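Long-range contacts in adherence and virulence protein A (Streptococcus pneumoniae, PDB 6PON), which probably binds fibronectin and so contributes to adherence and virulence in the pneumococcus: residues F3-H9 and Q93-I99; F56-Q60 and I119-M123; S170-I176 and S197-L202. All blocks are in the same frame, centred on the assembly; numbering follows the deposited sequence.

Interaction 1: F3-H9 and Q93-I99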
loop_
_atom_site.group_PDB
_atom_site.type_symbol
_atom_site.label_atom_id
_atom_site.label_comp_id
_atom_site.label_asym_id
_atom_site.label_seq_id
_atom_site.Cartn_x
_atom_site.Cartn_y
_atom_site.Cartn_z
ATOM N N PHE B 3 12.389 21.857 -9.265
ATOM C CA PHE B 3 11.323 22.795 -9.627
ATOM C C PHE B 3 10.437 22.173 -10.703
ATOM O O PHE B 3 10.415 22.589 -11.861
ATOM C CB PHE B 3 11.878 24.137 -10.080
ATOM C CG PHE B 3 10.938 25.272 -9.808
ATOM C CD1 PHE B 3 9.869 25.532 -10.660
ATOM C CD2 PHE B 3 11.078 26.035 -8.668
ATOM C CE1 PHE B 3 8.973 26.568 -10.396
ATOM C CE2 PHE B 3 10.194 27.076 -8.385
ATOM C CZ PHE B 3 9.137 27.353 -9.258
ATOM N N ASP B 4 9.691 21.149 -10.282
ATOM C CA ASP B 4 8.717 20.466 -11.116
ATOM C C ASP B 4 7.310 20.972 -10.798
ATOM O O ASP B 4 7.115 21.864 -9.964
ATOM C CB ASP B 4 8.816 18.955 -10.932
ATOM C CG ASP B 4 8.760 18.513 -9.459
ATOM O OD1 ASP B 4 8.677 19.360 -8.524
ATOM O OD2 ASP B 4 8.824 17.278 -9.250
ATOM N N GLY B 5 6.315 20.399 -11.493
ATOM C CA GLY B 5 4.931 20.773 -11.234
ATOM C C GLY B 5 4.528 20.542 -9.789
ATOM O O GLY B 5 3.812 21.355 -9.189
ATOM N N PHE B 6 4.998 19.438 -9.208
ATOM C CA PHE B 6 4.701 19.119 -7.816
ATOM C C PHE B 6 5.200 20.216 -6.885
ATOM O O PHE B 6 4.456 20.693 -6.020
ATOM C CB PHE B 6 5.331 17.764 -7.465
ATOM C CG PHE B 6 5.134 17.342 -6.031
ATOM C CD1 PHE B 6 3.869 17.056 -5.541
ATOM C CD2 PHE B 6 6.219 17.192 -5.191
ATOM C CE1 PHE B 6 3.690 16.653 -4.224
ATOM C CE2 PHE B 6 6.052 16.782 -3.876
ATOM C CZ PHE B 6 4.797 16.508 -3.389
ATOM N N PHE B 7 6.465 20.628 -7.047
ATOM C CA PHE B 7 6.982 21.752 -6.271
ATOM C C PHE B 7 6.154 23.005 -6.506
ATOM O O PHE B 7 5.795 23.727 -5.563
ATOM C CB PHE B 7 8.440 22.016 -6.634
ATOM C CG PHE B 7 9.120 23.013 -5.735
ATOM C CD1 PHE B 7 9.130 24.367 -6.056
ATOM C CD2 PHE B 7 9.762 22.597 -4.575
ATOM C CE1 PHE B 7 9.753 25.291 -5.231
ATOM C CE2 PHE B 7 10.390 23.510 -3.746
ATOM C CZ PHE B 7 10.381 24.870 -4.073
ATOM N N LEU B 8 5.848 23.284 -7.771
ATOM C CA LEU B 8 5.131 24.504 -8.112
ATOM C C LEU B 8 3.737 24.504 -7.512
ATOM O O LEU B 8 3.226 25.565 -7.137
ATOM C CB LEU B 8 5.080 24.646 -9.632
ATOM C CG LEU B 8 4.406 25.855 -10.283
ATOM C CD1 LEU B 8 5.043 27.113 -9.763
ATOM C CD2 LEU B 8 4.512 25.771 -11.821
ATOM N N HIS B 9 3.116 23.322 -7.389
ATOM C CA HIS B 9 1.823 23.245 -6.715
ATOM C C HIS B 9 1.914 23.812 -5.312
ATOM O O HIS B 9 0.997 24.505 -4.853
ATOM C CB HIS B 9 1.322 21.797 -6.683
ATOM C CG HIS B 9 0.082 21.596 -5.857
ATOM N ND1 HIS B 9 -1.156 21.365 -6.417
ATOM C CD2 HIS B 9 -0.103 21.569 -4.517
ATOM C CE1 HIS B 9 -2.052 21.221 -5.458
ATOM N NE2 HIS B 9 -1.438 21.338 -4.294
ATOM N N GLN B 93 -1.698 27.956 -11.049
ATOM C CA GLN B 93 -0.981 26.945 -11.809
ATOM C C GLN B 93 -1.927 26.317 -12.825
ATOM O O GLN B 93 -3.100 26.071 -12.529
ATOM C CB GLN B 93 -0.428 25.875 -10.865
ATOM C CG GLN B 93 0.337 24.761 -11.530
ATOM C CD GLN B 93 0.831 23.742 -10.528
ATOM O OE1 GLN B 93 0.391 23.722 -9.372
ATOM N NE2 GLN B 93 1.765 22.903 -10.957
ATOM N N VAL B 94 -1.422 26.061 -14.028
ATOM C CA VAL B 94 -2.179 25.282 -15.005
ATOM C C VAL B 94 -2.021 23.810 -14.651
ATOM O O VAL B 94 -0.942 23.239 -14.825
ATOM C CB VAL B 94 -1.712 25.545 -16.439
ATOM C CG1 VAL B 94 -2.597 24.771 -17.403
ATOM C CG2 VAL B 94 -1.730 27.025 -16.753
ATOM N N GLU B 95 -3.089 23.195 -14.158
ATOM C CA GLU B 95 -3.100 21.750 -13.880
ATOM C C GLU B 95 -1.944 21.456 -12.921
ATOM O O GLU B 95 -1.816 22.148 -11.897
ATOM C CB GLU B 95 -3.068 20.995 -15.209
ATOM C CG GLU B 95 -4.418 20.836 -15.881
ATOM C CD GLU B 95 -5.499 20.265 -14.938
ATOM O OE1 GLU B 95 -6.510 20.970 -14.695
ATOM O OE2 GLU B 95 -5.347 19.122 -14.444
ATOM N N ASN B 96 -1.085 20.474 -13.203
ATOM C CA ASN B 96 0.143 20.264 -12.448
ATOM C C ASN B 96 1.358 20.454 -13.341
ATOM O O ASN B 96 2.423 19.897 -13.081
ATOM C CB ASN B 96 0.181 18.882 -11.797
ATOM C CG ASN B 96 1.139 18.819 -10.608
ATOM O OD1 ASN B 96 1.073 19.650 -9.704
ATOM N ND2 ASN B 96 2.033 17.825 -10.608
ATOM N N ASP B 97 1.207 21.242 -14.402
ATOM C CA ASP B 97 2.319 21.523 -15.292
ATOM C C ASP B 97 3.140 22.684 -14.730
ATOM O O ASP B 97 2.762 23.322 -13.747
ATOM C CB ASP B 97 1.798 21.835 -16.692
ATOM C CG ASP B 97 2.826 21.569 -17.783
ATOM O OD1 ASP B 97 4.034 21.383 -17.488
ATOM O OD2 ASP B 97 2.410 21.564 -18.961
ATOM N N ARG B 98 4.285 22.948 -15.358
ATOM C CA ARG B 98 5.193 24.010 -14.919
ATOM C C ARG B 98 4.859 25.334 -15.613
ATOM O O ARG B 98 5.660 25.913 -16.347
ATOM C CB ARG B 98 6.643 23.600 -15.164
ATOM C CG ARG B 98 7.164 22.447 -14.250
ATOM C CD ARG B 98 8.385 21.756 -14.863
ATOM N NE ARG B 98 8.024 21.396 -16.227
ATOM C CZ ARG B 98 8.883 21.204 -17.222
ATOM N NH1 ARG B 98 10.190 21.346 -17.023
ATOM N NH2 ARG B 98 8.421 20.913 -18.432
ATOM N N ILE B 99 3.641 25.814 -15.355
ATOM C CA ILE B 99 3.124 27.051 -15.934
ATOM C C ILE B 99 2.319 27.788 -14.878
ATOM O O ILE B 99 1.420 27.202 -14.262
ATOM C CB ILE B 99 2.221 26.798 -17.155
ATOM C CG1 ILE B 99 2.881 25.823 -18.114
ATOM C CG2 ILE B 99 1.877 28.130 -17.846
ATOM C CD1 ILE B 99 2.102 25.596 -19.345
HETATM O O HOH W 1 11.824 22.454 -14.190
HETATM O O HOH W 2 -1.053 20.983 -9.029
#
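Gly5, in the first turn of helix 5-19, rests against the tight type II' turn of Val94-Asp97, its CA 4.9 Å from the CA of Asp97. With no side chain in the way, the carbonyl of the turn comes close: Asn96 O makes a CH...O contact of 3.2 Å with Gly5 CA. Gln93 makes the hydrogen bond between the two segments. Its chain is fully extended (chi1 180°, chi2 -179°), which carries the amide across to the carbonyl of Gly5, and both N-H groups of NE2 are used. Gln93 NE2 donates to Gly5 O at 3.1 Å, tilted from the carbonyl plane, and almost straight (172°) to Asp97 O at 3.0 Å. Gly5 O thereby serves two donors, since His9 N also bonds to it within the helix. Next to the amide, Leu8 sets CD2 against Asp97 O and Arg98 CA, and Arg98 lays CG alongside Gly5 N at 3.5 Å. At the opposite end His9 crosses Gln93 at about a right angle; a water in its ring plane lies 2.6 Å from ND1 and also reaches Asn96 OD1, while Asn96 ND2 donates to Gln200 O. Asp4, the N-cap, accepts from Phe7 N through OD1 and from Thr206 and Gly203 through OD2. The Gln93 amide thus has its orientation fixed by two carbonyls, joining the hairpin turn to the helix start through polar backbone atoms.

Interaction 2: F56-Q60 and I119-M123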
loop_
_atom_site.group_PDB
_atom_site.type_symbol
_atom_site.label_atom_id
_atom_site.label_comp_id
_atom_site.label_asym_id
_atom_site.label_seq_id
_atom_site.Cartn_x
_atom_site.Cartn_y
_atom_site.Cartn_z
ATOM N N PHE B 56 17.862 27.699 -14.363
ATOM C CA PHE B 56 17.414 28.175 -13.060
ATOM C C PHE B 56 15.981 28.681 -13.069
ATOM O O PHE B 56 15.518 29.195 -12.046
ATOM C CB PHE B 56 18.345 29.287 -12.569
ATOM C CG PHE B 56 19.786 28.928 -12.648
ATOM C CD1 PHE B 56 20.213 27.645 -12.318
ATOM C CD2 PHE B 56 20.722 29.860 -13.069
ATOM C CE1 PHE B 56 21.552 27.292 -12.398
ATOM C CE2 PHE B 56 22.060 29.522 -13.151
ATOM C CZ PHE B 56 22.474 28.231 -12.813
ATOM N N GLY B 57 15.286 28.563 -14.194
ATOM C CA GLY B 57 13.947 29.089 -14.336
ATOM C C GLY B 57 13.072 28.682 -13.182
ATOM O O GLY B 57 13.063 27.513 -12.788
ATOM N N ARG B 58 12.365 29.648 -12.611
ATOM C CA ARG B 58 11.540 29.415 -11.435
ATOM C C ARG B 58 10.712 30.671 -11.223
ATOM O O ARG B 58 10.976 31.717 -11.822
ATOM C CB ARG B 58 12.385 29.106 -10.197
ATOM C CG ARG B 58 13.349 30.249 -9.840
ATOM C CD ARG B 58 14.420 29.810 -8.853
ATOM N NE ARG B 58 15.206 30.928 -8.330
ATOM C CZ ARG B 58 16.264 31.449 -8.942
ATOM N NH1 ARG B 58 16.672 30.961 -10.102
ATOM N NH2 ARG B 58 16.926 32.454 -8.389
ATOM N N ILE B 59 9.695 30.550 -10.380
ATOM C CA ILE B 59 8.968 31.693 -9.856
ATOM C C ILE B 59 9.002 31.585 -8.339
ATOM O O ILE B 59 8.865 30.491 -7.781
ATOM C CB ILE B 59 7.522 31.762 -10.396
ATOM C CG1 ILE B 59 6.752 32.898 -9.714
ATOM C CG2 ILE B 59 6.827 30.426 -10.207
ATOM C CD1 ILE B 59 5.510 33.348 -10.465
ATOM N N GLN B 60 9.152 32.722 -7.668
ATOM C CA GLN B 60 9.632 32.670 -6.301
ATOM C C GLN B 60 9.488 34.047 -5.672
ATOM O O GLN B 60 9.792 35.048 -6.323
ATOM C CB GLN B 60 11.109 32.230 -6.326
ATOM C CG GLN B 60 11.769 32.198 -5.027
ATOM C CD GLN B 60 13.264 32.436 -5.109
ATOM O OE1 GLN B 60 13.922 32.056 -6.075
ATOM N NE2 GLN B 60 13.813 33.043 -4.065
ATOM N N ILE B 119 2.288 35.310 -17.740
ATOM C CA ILE B 119 2.460 33.862 -17.815
ATOM C C ILE B 119 3.945 33.531 -17.782
ATOM O O ILE B 119 4.720 34.067 -18.587
ATOM C CB ILE B 119 1.849 33.275 -19.099
ATOM C CG1 ILE B 119 0.377 33.656 -19.262
ATOM C CG2 ILE B 119 2.075 31.755 -19.139
ATOM C CD1 ILE B 119 -0.242 33.167 -20.592
ATOM N N ILE B 120 4.337 32.611 -16.893
ATOM C CA ILE B 120 5.684 32.054 -16.915
ATOM C C ILE B 120 5.579 30.568 -17.232
ATOM O O ILE B 120 4.793 29.848 -16.612
ATOM C CB ILE B 120 6.462 32.296 -15.602
ATOM C CG1 ILE B 120 7.859 31.678 -15.700
ATOM C CG2 ILE B 120 5.721 31.744 -14.351
ATOM C CD1 ILE B 120 8.742 31.931 -14.482
ATOM N N GLU B 121 6.351 30.129 -18.223
ATOM C CA GLU B 121 6.480 28.732 -18.600
ATOM C C GLU B 121 7.898 28.307 -18.268
ATOM O O GLU B 121 8.857 28.888 -18.789
ATOM C CB GLU B 121 6.212 28.529 -20.090
ATOM C CG GLU B 121 4.913 29.127 -20.590
ATOM C CD GLU B 121 4.871 29.141 -22.102
ATOM O OE1 GLU B 121 5.909 28.752 -22.702
ATOM O OE2 GLU B 121 3.822 29.523 -22.681
ATOM N N ILE B 122 8.022 27.313 -17.400
ATOM C CA ILE B 122 9.317 26.807 -16.969
ATOM C C ILE B 122 9.498 25.475 -17.681
ATOM O O ILE B 122 9.059 24.425 -17.208
ATOM C CB ILE B 122 9.398 26.690 -15.457
ATOM C CG1 ILE B 122 9.165 28.075 -14.859
ATOM C CG2 ILE B 122 10.750 26.148 -15.043
ATOM C CD1 ILE B 122 8.785 28.057 -13.414
ATOM N N MET B 123 10.142 25.532 -18.845
ATOM C CA MET B 123 10.258 24.438 -19.804
ATOM C C MET B 123 11.684 24.321 -20.301
ATOM O O MET B 123 11.939 24.239 -21.504
ATOM C CB MET B 123 9.332 24.650 -21.002
ATOM C CG MET B 123 7.872 24.921 -20.645
ATOM S SD MET B 123 7.019 23.387 -20.279
ATOM C CE MET B 123 5.487 23.983 -19.578
#
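Ile120 holds CG1 anti to its backbone N (chi1 180°) and continues straight through chi2, so that CD1 projects from the strand to within 3.5 Å of Arg58 O. Ile122 is turned differently. With chi1 at -59° it is CG2 that lies anti to the backbone N, and this methyl meets Gly57 O at 3.5 Å, while CD1 on the other branch comes 3.7 Å from Arg58 CA. Ile59 points toward the other strand, its CD1 4.2 Å from Ile120 CG2 and its CG2 more loosely placed by Ile122 CD1. The contact joins the outermost strand 58-61 of the four-stranded antiparallel sheet to the end of strand 113-121 in the five-stranded one, with Phe3 packing on both Arg58 and Ile122. The Arg58 guanidinium is held within its own segment: NE donates to Gln60 OE1 at 2.8 Å, nearly along the C=O axis, and NH1 to Phe56 O, both in the guanidinium plane. Its charge also makes a cation-pi contact with Tyr263 of the second subunit. Without a hydrogen bond between the two segments, the sheets meet here through methyl groups of branched side chains set against backbone, a buried joint that takes in two carbonyl oxygens and is held by van der Waals contact.

Interaction 3: S170-I176 and S197-L202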
loop_
_atom_site.group_PDB
_atom_site.type_symbol
_atom_site.label_atom_id
_atom_site.label_comp_id
_atom_site.label_asym_id
_atom_site.label_seq_id
_atom_site.Cartn_x
_atom_site.Cartn_y
_atom_site.Cartn_z
ATOM N N SER B 170 -0.630 13.031 -20.151
ATOM C CA SER B 170 -0.625 12.317 -18.878
ATOM C C SER B 170 -1.666 12.893 -17.921
ATOM O O SER B 170 -2.578 13.601 -18.361
ATOM C CB SER B 170 0.754 12.354 -18.237
ATOM O OG SER B 170 1.005 13.630 -17.691
ATOM N N LEU B 171 -1.533 12.592 -16.617
ATOM C CA LEU B 171 -2.634 12.743 -15.669
ATOM C C LEU B 171 -2.211 13.524 -14.430
ATOM O O LEU B 171 -1.159 13.261 -13.842
ATOM C CB LEU B 171 -3.171 11.376 -15.230
ATOM C CG LEU B 171 -3.918 10.511 -16.242
ATOM C CD1 LEU B 171 -4.084 9.123 -15.673
ATOM C CD2 LEU B 171 -5.266 11.106 -16.580
ATOM N N ASN B 172 -3.057 14.455 -14.017
ATOM C CA ASN B 172 -2.787 15.269 -12.842
ATOM C C ASN B 172 -2.901 14.432 -11.568
ATOM O O ASN B 172 -4.010 14.006 -11.219
ATOM C CB ASN B 172 -3.758 16.444 -12.815
ATOM C CG ASN B 172 -3.438 17.446 -11.731
ATOM O OD1 ASN B 172 -2.788 17.119 -10.734
ATOM N ND2 ASN B 172 -3.895 18.685 -11.918
ATOM N N PRO B 173 -1.806 14.204 -10.832
ATOM C CA PRO B 173 -1.871 13.295 -9.675
ATOM C C PRO B 173 -2.647 13.849 -8.500
ATOM O O PRO B 173 -3.054 13.071 -7.636
ATOM C CB PRO B 173 -0.392 13.079 -9.307
ATOM C CG PRO B 173 0.280 14.310 -9.784
ATOM C CD PRO B 173 -0.458 14.766 -11.018
ATOM N N PHE B 174 -2.844 15.162 -8.423
ATOM C CA PHE B 174 -3.582 15.733 -7.301
ATOM C C PHE B 174 -5.077 15.463 -7.415
ATOM O O PHE B 174 -5.760 15.371 -6.396
ATOM C CB PHE B 174 -3.334 17.250 -7.213
ATOM C CG PHE B 174 -1.966 17.619 -6.719
ATOM C CD1 PHE B 174 -1.693 17.659 -5.369
ATOM C CD2 PHE B 174 -0.954 17.920 -7.602
ATOM C CE1 PHE B 174 -0.431 17.985 -4.902
ATOM C CE2 PHE B 174 0.302 18.247 -7.147
ATOM C CZ PHE B 174 0.562 18.276 -5.789
ATOM N N THR B 175 -5.600 15.341 -8.634
ATOM C CA THR B 175 -7.042 15.346 -8.871
ATOM C C THR B 175 -7.565 14.063 -9.485
ATOM O O THR B 175 -8.772 13.968 -9.722
ATOM C CB THR B 175 -7.437 16.505 -9.795
ATOM O OG1 THR B 175 -6.740 16.361 -11.044
ATOM C CG2 THR B 175 -7.071 17.837 -9.172
ATOM N N ILE B 176 -6.704 13.085 -9.775
ATOM C CA ILE B 176 -7.178 11.859 -10.405
ATOM C C ILE B 176 -8.138 11.145 -9.471
ATOM O O ILE B 176 -7.979 11.167 -8.242
ATOM C CB ILE B 176 -5.999 10.952 -10.773
ATOM C CG1 ILE B 176 -6.510 9.720 -11.529
ATOM C CG2 ILE B 176 -5.207 10.582 -9.498
ATOM C CD1 ILE B 176 -5.459 8.628 -11.725
ATOM N N SER B 197 5.830 9.199 -16.681
ATOM C CA SER B 197 5.025 9.098 -17.885
ATOM C C SER B 197 3.532 9.000 -17.594
ATOM O O SER B 197 2.721 9.393 -18.435
ATOM C CB SER B 197 5.449 7.884 -18.687
ATOM O OG SER B 197 4.374 7.495 -19.511
ATOM N N LEU B 198 3.143 8.443 -16.450
ATOM C CA LEU B 198 1.723 8.404 -16.121
ATOM C C LEU B 198 1.231 9.754 -15.587
ATOM O O LEU B 198 0.095 10.165 -15.854
ATOM C CB LEU B 198 1.454 7.287 -15.108
ATOM C CG LEU B 198 1.705 5.842 -15.581
ATOM C CD1 LEU B 198 1.815 4.860 -14.411
ATOM C CD2 LEU B 198 0.613 5.404 -16.517
ATOM N N PHE B 199 2.060 10.468 -14.845
ATOM C CA PHE B 199 1.581 11.632 -14.128
ATOM C C PHE B 199 2.316 12.887 -14.581
ATOM O O PHE B 199 3.492 12.852 -14.948
ATOM C CB PHE B 199 1.686 11.408 -12.616
ATOM C CG PHE B 199 0.831 10.255 -12.135
ATOM C CD1 PHE B 199 -0.530 10.409 -11.974
ATOM C CD2 PHE B 199 1.386 9.010 -11.887
ATOM C CE1 PHE B 199 -1.324 9.345 -11.551
ATOM C CE2 PHE B 199 0.598 7.943 -11.456
ATOM C CZ PHE B 199 -0.757 8.116 -11.293
ATOM N N GLN B 200 1.560 13.981 -14.597
ATOM C CA GLN B 200 2.018 15.298 -15.014
ATOM C C GLN B 200 2.700 16.015 -13.857
ATOM O O GLN B 200 2.187 16.023 -12.735
ATOM C CB GLN B 200 0.815 16.111 -15.494
ATOM C CG GLN B 200 1.129 17.492 -15.996
ATOM C CD GLN B 200 -0.136 18.282 -16.277
ATOM O OE1 GLN B 200 -1.161 18.079 -15.624
ATOM N NE2 GLN B 200 -0.070 19.186 -17.256
ATOM N N GLY B 201 3.844 16.632 -14.134
ATOM C CA GLY B 201 4.449 17.509 -13.154
ATOM C C GLY B 201 5.321 16.822 -12.136
ATOM O O GLY B 201 5.497 17.338 -11.024
ATOM N N LEU B 202 5.874 15.665 -12.479
ATOM C CA LEU B 202 6.723 14.886 -11.589
ATOM C C LEU B 202 8.143 14.947 -12.132
ATOM O O LEU B 202 8.432 14.354 -13.175
ATOM C CB LEU B 202 6.219 13.446 -11.489
ATOM C CG LEU B 202 5.221 13.163 -10.358
ATOM C CD1 LEU B 202 4.167 14.251 -10.218
ATOM C CD2 LEU B 202 4.568 11.786 -10.509
#
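Leu171 and Phe199 form a single beta bridge, CA atoms 4.6 Å apart, just where helix 192-198 ends and its chain turns toward helix 204-225. Helix 192-198, the Gly201-Gly203 hairpin and helix 204-225 are consistent with a helix-hairpin-helix element, and the loop 170-176 lies against the chain that leaves its first helix.

The hydrogen bonds follow the pattern of a parallel bridge, Leu171 bonding to the residues on either side of Phe199. Gln200 N donates to Leu171 O at 2.9 Å and 166°, from well above the carbonyl plane, whereas Leu171 N reaches Leu198 O only through a weak, bent bond. The same Leu171 O also receives a CH...O contact from Phe199 CA. Within the loop, Asn172 closes an Asx turn, its OD1 accepting from Phe174 N at 3.0 Å; its ND2 goes to Glu95, which ties the turn to the hairpin loop 93-99.

Apolar contacts gather round Phe199. Its CG stands anti to the carbonyl carbon (chi1 -62°), which brings CD1 to Pro173 CB at 3.8 Å, and Ile176 CD1 lies at the ring edge, near CE1 at 4.2 Å. Phe222 of the second subunit also meets this ring, and Phe226 of that subunit packs on Pro173 and Leu202, so both segments contribute to the contact with the second subunit. Pro173 CG meets Leu202 CD1 at 3.9 Å, the two side chains running antiparallel to one another.

Polar and apolar atoms also pack without bonding. Ser170 brings CB 3.3 Å from Leu198 O and OG alongside Gln200 CB, and Pro173 CD lies 3.4 Å from Gln200 O.

How the interactions relate
From the N terminus, segment 3-9 opens interaction 1 and 56-60 opens interaction 2. Residues 93-99 then close the first contact and 119-123 the second, so the two loops cross. Between them they tie the start of helix 5-19 and the four-stranded sheet to the five-stranded sheet, and a probable backbone hydrogen bond from Ile122 N to Arg98 O joins them directly. Interaction 3 follows in series, closing a short, mainly helical loop from 170-176 to 197-202. It touches interaction 1, where Phe6 N probably donates to Gly201 O, but not interaction 2. Interaction 1 therefore sits between the sheets and the helical region, and all three contacts reach the second subunit.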